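Local coordinates for protein macrophage migration inhibitory factor (Plasmodium berghei, PDB 2WKB) that is a trimeric member of the macrophage migration inhibitory factor family, a parasite homologue of the mammalian cytokine of that name, at residues D13-A16 against Q17-S21; L76-K79 against I80-L84. All coordinates share one frame; numbering follows the deposited sequence.

Contact 1 (D13-A16 against Q17-S21); sequences DDKA and QNTLS
T19 folds its hydroxyl back onto the turn before it, so that the carbonyl oxygen of K15 is gripped twice by one residue. T19 OG1 gives a hydrogen bond of 2.9 Å to K15 O, while T19 N bonds to K15 O at the same 2.9 Å; the two donors come from opposite faces of the carbonyl plane. The hydroxyl reaches back because OG1 stands beside the backbone N, opposite the carbonyl carbon (chi1 -64°). That torsion leaves CG2 on the far side from N, and the T19 side chain packs on L84, H87 and L88 of helix 73-88. K15 extends away from this turn toward helix 73-88, with CG anti to the backbone N (chi1 -179°); its CG passes T19 OG1 at 4.2 Å, the two side chains crossing obliquely, and K15 NZ goes on to a hydrogen bond with H87 O.

Three further backbone bonds continue the helix through residues 13-20: Q17 N to D13 O, N18 N to D14 O and L20 N to A16 O. The side chains of Q17, N18 and L20 all lean back over the carbonyls four residues earlier. L20 CG sits 3.2 Å from A16 O, and the CG atoms of Q17 and N18 lie similarly close to D13 O and D14 O. The D13 carboxylate turns outward to K46 and N47 of the second subunit; its place in the first turn of the helix would probably add favourable interaction with the helix dipole. A16 and L20 pack on strand 39-44. These residues form the N-terminal turns of the helix in a beta-alpha-beta unit, strand 4-7, helix 13-31, strand 39-44, which is one half of the MIF fold.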
ATOM      1  N   ASP E  13       6.590  -2.218  19.142  1.00 17.50           N
ATOM      2  CA  ASP E  13       5.776  -0.993  19.012  1.00 18.40           C
ATOM      3  C   ASP E  13       6.440   0.269  19.523  1.00 19.20           C
ATOM      4  O   ASP E  13       6.410   1.295  18.830  1.00 15.62           O
ATOM      5  CB  ASP E  13       4.409  -1.141  19.715  1.00 19.34           C
ATOM      6  CG  ASP E  13       3.549  -2.241  19.098  1.00 21.30           C
ATOM      7  OD1 ASP E  13       3.795  -2.634  17.938  1.00 18.57           O
ATOM      8  OD2 ASP E  13       2.583  -2.709  19.731  1.00 22.92           O
ATOM      9  N   ASP E  14       6.981   0.254  20.761  1.00 19.25           N
ATOM     10  CA  ASP E  14       7.622   1.484  21.234  1.00 20.24           C
ATOM     11  C   ASP E  14       8.767   1.955  20.378  1.00 19.90           C
ATOM     12  O   ASP E  14       8.908   3.177  20.160  1.00 17.79           O
ATOM     13  CB  ASP E  14       8.119   1.464  22.721  1.00 21.98           C
ATOM     14  CG  ASP E  14       6.979   1.363  23.740  1.00 30.34           C
ATOM     15  OD1 ASP E  14       5.798   1.617  23.409  1.00 31.29           O
ATOM     16  OD2 ASP E  14       7.301   0.996  24.912  1.00 37.33           O
ATOM     17  N   LYS E  15       9.593   1.022  19.904  1.00 16.89           N
ATOM     18  CA  LYS E  15      10.693   1.403  19.054  1.00 18.10           C
ATOM     19  C   LYS E  15      10.183   1.920  17.664  1.00 15.64           C
ATOM     20  O   LYS E  15      10.756   2.842  17.116  1.00 15.40           O
ATOM     21  CB  LYS E  15      11.580   0.195  18.793  1.00 17.88           C
ATOM     22  CG  LYS E  15      12.749   0.545  17.949  1.00 22.99           C
ATOM     23  CD  LYS E  15      13.838  -0.576  17.992  1.00 29.66           C
ATOM     24  CE  LYS E  15      15.203   0.050  18.042  1.00 33.94           C
ATOM     25  NZ  LYS E  15      16.169  -1.065  17.813  1.00 35.92           N
ATOM     26  N   ALA E  16       9.156   1.298  17.151  1.00 14.84           N
ATOM     27  CA  ALA E  16       8.511   1.787  15.883  1.00 14.48           C
ATOM     28  C   ALA E  16       7.997   3.230  16.083  1.00 15.17           C
ATOM     29  O   ALA E  16       8.228   4.094  15.231  1.00 15.76           O
ATOM     30  CB  ALA E  16       7.329   0.866  15.488  1.00 13.82           C
ATOM     31  N   GLN E  17       7.298   3.493  17.199  1.00 14.17           N
ATOM     32  CA  GLN E  17       6.815   4.863  17.513  1.00 14.84           C
ATOM     33  C   GLN E  17       7.955   5.828  17.550  1.00 15.31           C
ATOM     34  O   GLN E  17       7.872   6.868  16.965  1.00 13.11           O
ATOM     35  CB  GLN E  17       5.958   4.907  18.805  1.00 14.36           C
ATOM     36  CG  GLN E  17       4.676   4.100  18.650  1.00 16.06           C
ATOM     37  CD  GLN E  17       3.789   4.653  17.470  1.00 16.66           C
ATOM     38  OE1 GLN E  17       3.484   3.925  16.493  1.00 19.37           O
ATOM     39  NE2 GLN E  17       3.436   5.901  17.549  1.00 12.24           N
ATOM     40  N   ASN E  18       9.025   5.486  18.285  1.00 14.50           N
ATOM     41  CA  ASN E  18      10.188   6.370  18.394  1.00 16.52           C
ATOM     42  C   ASN E  18      10.864   6.648  17.078  1.00 16.79           C
ATOM     43  O   ASN E  18      11.252   7.805  16.800  1.00 15.96           O
ATOM     44  CB  ASN E  18      11.226   5.740  19.347  1.00 17.24           C
ATOM     45  CG  ASN E  18      10.762   5.753  20.804  1.00 25.08           C
ATOM     46  OD1 ASN E  18       9.837   6.484  21.174  1.00 28.21           O
ATOM     47  ND2 ASN E  18      11.412   4.919  21.640  1.00 31.60           N
ATOM     48  N   THR E  19      10.949   5.606  16.254  1.00 13.89           N
ATOM     49  CA  THR E  19      11.567   5.729  14.942  1.00 14.83           C
ATOM     50  C   THR E  19      10.712   6.637  14.022  1.00 12.31           C
ATOM     51  O   THR E  19      11.252   7.549  13.398  1.00 12.93           O
ATOM     52  CB  THR E  19      11.742   4.329  14.274  1.00 15.43           C
ATOM     53  OG1 THR E  19      12.641   3.572  15.082  1.00 18.80           O
ATOM     54  CG2 THR E  19      12.402   4.479  12.902  1.00 15.37           C
ATOM     55  N   LEU E  20       9.411   6.419  14.001  1.00 12.37           N
ATOM     56  CA  LEU E  20       8.506   7.243  13.155  1.00 12.25           C
ATOM     57  C   LEU E  20       8.554   8.686  13.665  1.00 13.95           C
ATOM     58  O   LEU E  20       8.531   9.629  12.869  1.00 13.65           O
ATOM     59  CB  LEU E  20       7.066   6.703  13.159  1.00 12.01           C
ATOM     60  CG  LEU E  20       6.918   5.273  12.519  1.00 13.79           C
ATOM     61  CD1 LEU E  20       5.503   4.679  12.785  1.00 14.18           C
ATOM     62  CD2 LEU E  20       7.262   5.360  10.955  1.00 12.79           C
ATOM     63  N   SER E  21       8.607   8.898  14.986  1.00 13.47           N
ATOM     64  CA  SER E  21       8.601  10.273  15.488  1.00 15.72           C
ATOM     65  C   SER E  21       9.865  11.007  15.062  1.00 14.41           C
ATOM     66  O   SER E  21       9.826  12.183  14.695  1.00 15.05           O
ATOM     67  CB  SER E  21       8.432  10.212  17.072  1.00 15.68           C
ATOM     68  OG  SER E  21       8.715  11.511  17.551  1.00 24.79           O
TER

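Contact 2 (L76-K79 against I80-L84); sequences LADK and ITKIL
This is an i to i+4 contact within helix 73-88, in which D78 pairs with K82 on one side of the helix and L76 meets I80 on another. The ammonium of K82 forms a salt bridge through the syn lone pair of D78 OD1, with K82 NZ 2.6 Å away. With CG anti to the backbone N (chi1 -176°), the carboxylate of D78 comes nearer to 80-84 than its outward-pointing CB would suggest, and K82, bent at chi2 (-75°) and again at chi4, folds back to meet it, its CE passing 3.5 Å from D78 OD1. K82 NZ also makes a weak hydrogen bond to F114 O of the third subunit. The helix belongs to the second beta-alpha-beta unit of the MIF fold, strand 58-63, helix 73-88, strand 95-100. On its buried side L76 CD1 meets I80 CD1 at 3.9 Å, the side chains crossing at a slant; L76 also lies on I27 and I30 of helix 13-31, and I80 on V60. K79 CG touches I83 CD1 at 3.9 Å, nearly at right angles. T81, a buried residue, packs on V95 and I97, and its OG1 donates to A77 O at 2.8 Å. T81 N reaches the same oxygen from the opposite face.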
ATOM      1  N   LEU E  76      16.781  14.959   2.852  1.00 14.22           N
ATOM      2  CA  LEU E  76      15.816  14.175   3.673  1.00 15.36           C
ATOM      3  C   LEU E  76      16.118  12.651   3.546  1.00 14.50           C
ATOM      4  O   LEU E  76      16.123  11.926   4.552  1.00 14.25           O
ATOM      5  CB  LEU E  76      14.411  14.464   3.192  1.00 15.60           C
ATOM      6  CG  LEU E  76      13.294  13.815   4.036  1.00 19.29           C
ATOM      7  CD1 LEU E  76      13.441  13.938   5.689  1.00 15.66           C
ATOM      8  CD2 LEU E  76      11.922  14.314   3.561  1.00 20.24           C
ATOM      9  N   ALA E  77      16.413  12.196   2.342  1.00 14.49           N
ATOM     10  CA  ALA E  77      16.692  10.767   2.190  1.00 14.74           C
ATOM     11  C   ALA E  77      17.956  10.365   2.962  1.00 14.39           C
ATOM     12  O   ALA E  77      17.997   9.271   3.557  1.00 14.83           O
ATOM     13  CB  ALA E  77      16.790  10.323   0.612  1.00 15.36           C
ATOM     14  N   ASP E  78      18.966  11.244   2.972  1.00 14.10           N
ATOM     15  CA  ASP E  78      20.213  11.012   3.706  1.00 16.67           C
ATOM     16  C   ASP E  78      19.849  10.930   5.202  1.00 16.70           C
ATOM     17  O   ASP E  78      20.229   9.980   5.883  1.00 16.22           O
ATOM     18  CB  ASP E  78      21.169  12.144   3.418  1.00 16.39           C
ATOM     19  CG  ASP E  78      22.580  11.958   4.067  1.00 26.31           C
ATOM     20  OD1 ASP E  78      22.798  11.117   4.950  1.00 28.63           O
ATOM     21  OD2 ASP E  78      23.500  12.669   3.646  1.00 28.00           O
ATOM     22  N   LYS E  79      19.035  11.853   5.701  1.00 17.02           N
ATOM     23  CA  LYS E  79      18.697  11.805   7.131  1.00 16.00           C
ATOM     24  C   LYS E  79      17.909  10.563   7.518  1.00 15.30           C
ATOM     25  O   LYS E  79      18.141   9.932   8.604  1.00 16.10           O
ATOM     26  CB  LYS E  79      17.911  13.016   7.581  1.00 16.55           C
ATOM     27  CG  LYS E  79      17.593  12.906   9.087  1.00 21.20           C
ATOM     28  CD  LYS E  79      18.921  13.107   9.965  1.00 29.42           C
ATOM     29  CE  LYS E  79      18.651  13.272  11.518  1.00 29.36           C
ATOM     30  NZ  LYS E  79      19.997  13.380  12.193  1.00 35.53           N
ATOM     31  N   ILE E  80      16.942  10.208   6.693  1.00 13.74           N
ATOM     32  CA  ILE E  80      16.164   8.984   6.958  1.00 14.04           C
ATOM     33  C   ILE E  80      17.067   7.725   6.946  1.00 14.86           C
ATOM     34  O   ILE E  80      16.887   6.799   7.789  1.00 13.49           O
ATOM     35  CB  ILE E  80      14.975   8.891   5.949  1.00 12.78           C
ATOM     36  CG1 ILE E  80      13.963  10.004   6.283  1.00 14.33           C
ATOM     37  CG2 ILE E  80      14.266   7.453   5.996  1.00 14.68           C
ATOM     38  CD1 ILE E  80      12.835  10.147   5.194  1.00 18.28           C
ATOM     39  N   THR E  81      17.971   7.663   5.982  1.00 13.87           N
ATOM     40  CA  THR E  81      18.884   6.494   5.906  1.00 16.23           C
ATOM     41  C   THR E  81      19.646   6.393   7.258  1.00 15.72           C
ATOM     42  O   THR E  81      19.774   5.253   7.837  1.00 15.90           O
ATOM     43  CB  THR E  81      19.843   6.607   4.734  1.00 13.71           C
ATOM     44  OG1 THR E  81      19.083   6.652   3.523  1.00 17.14           O
ATOM     45  CG2 THR E  81      20.816   5.398   4.631  1.00 17.61           C
ATOM     46  N   LYS E  82      20.144   7.503   7.741  1.00 17.02           N
ATOM     47  CA  LYS E  82      20.870   7.527   9.041  1.00 19.66           C
ATOM     48  C   LYS E  82      20.043   7.104  10.242  1.00 21.24           C
ATOM     49  O   LYS E  82      20.475   6.230  11.044  1.00 19.56           O
ATOM     50  CB  LYS E  82      21.484   8.899   9.339  1.00 21.45           C
ATOM     51  CG  LYS E  82      22.349   9.416   8.262  1.00 26.18           C
ATOM     52  CD  LYS E  82      23.695   8.775   8.160  1.00 36.00           C
ATOM     53  CE  LYS E  82      24.679   9.835   7.582  1.00 40.93           C
ATOM     54  NZ  LYS E  82      24.794   9.820   6.064  1.00 35.86           N
ATOM     55  N   ILE E  83      18.825   7.635  10.342  1.00 18.72           N
ATOM     56  CA  ILE E  83      17.894   7.188  11.354  1.00 18.76           C
ATOM     57  C   ILE E  83      17.621   5.660  11.282  1.00 17.59           C
ATOM     58  O   ILE E  83      17.637   4.927  12.320  1.00 18.74           O
ATOM     59  CB  ILE E  83      16.541   7.938  11.247  1.00 19.15           C
ATOM     60  CG1 ILE E  83      16.724   9.424  11.622  1.00 17.52           C
ATOM     61  CG2 ILE E  83      15.440   7.237  12.110  1.00 20.07           C
ATOM     62  CD1 ILE E  83      15.500  10.338  11.200  1.00 15.83           C
ATOM     63  N   LEU E  84      17.366   5.131  10.100  1.00 16.77           N
ATOM     64  CA  LEU E  84      17.056   3.687  10.071  1.00 16.41           C
ATOM     65  C   LEU E  84      18.302   2.792  10.317  1.00 20.37           C
ATOM     66  O   LEU E  84      18.200   1.722  10.952  1.00 20.51           O
ATOM     67  CB  LEU E  84      16.481   3.301   8.703  1.00 16.81           C
ATOM     68  CG  LEU E  84      15.192   4.009   8.382  1.00 14.97           C
ATOM     69  CD1 LEU E  84      14.841   3.677   6.914  1.00 18.77           C
ATOM     70  CD2 LEU E  84      14.068   3.541   9.304  1.00 17.01           C
TER

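How the contacts relate
Contact 1 is partly buried and contact 2 is mostly buried; each lies within one of the two helices that cover the sheet, in its own beta-alpha-beta unit. In each, a threonine hydroxyl bonds to the carbonyl four residues back. Beyond that the chemistry differs. K15 and D13 of 13-21 find partners on helix 73-88 and on the second subunit, respectively, whereas 76-84 has its own salt bridge beside the third subunit, with an aliphatic L76-I80 pair inside. The helices meet where T19 CG2 of contact 1 packs 4.1 Å from L84 CD2 of contact 2, and 4.2 Å separates T19 CG2 from I83 CG2.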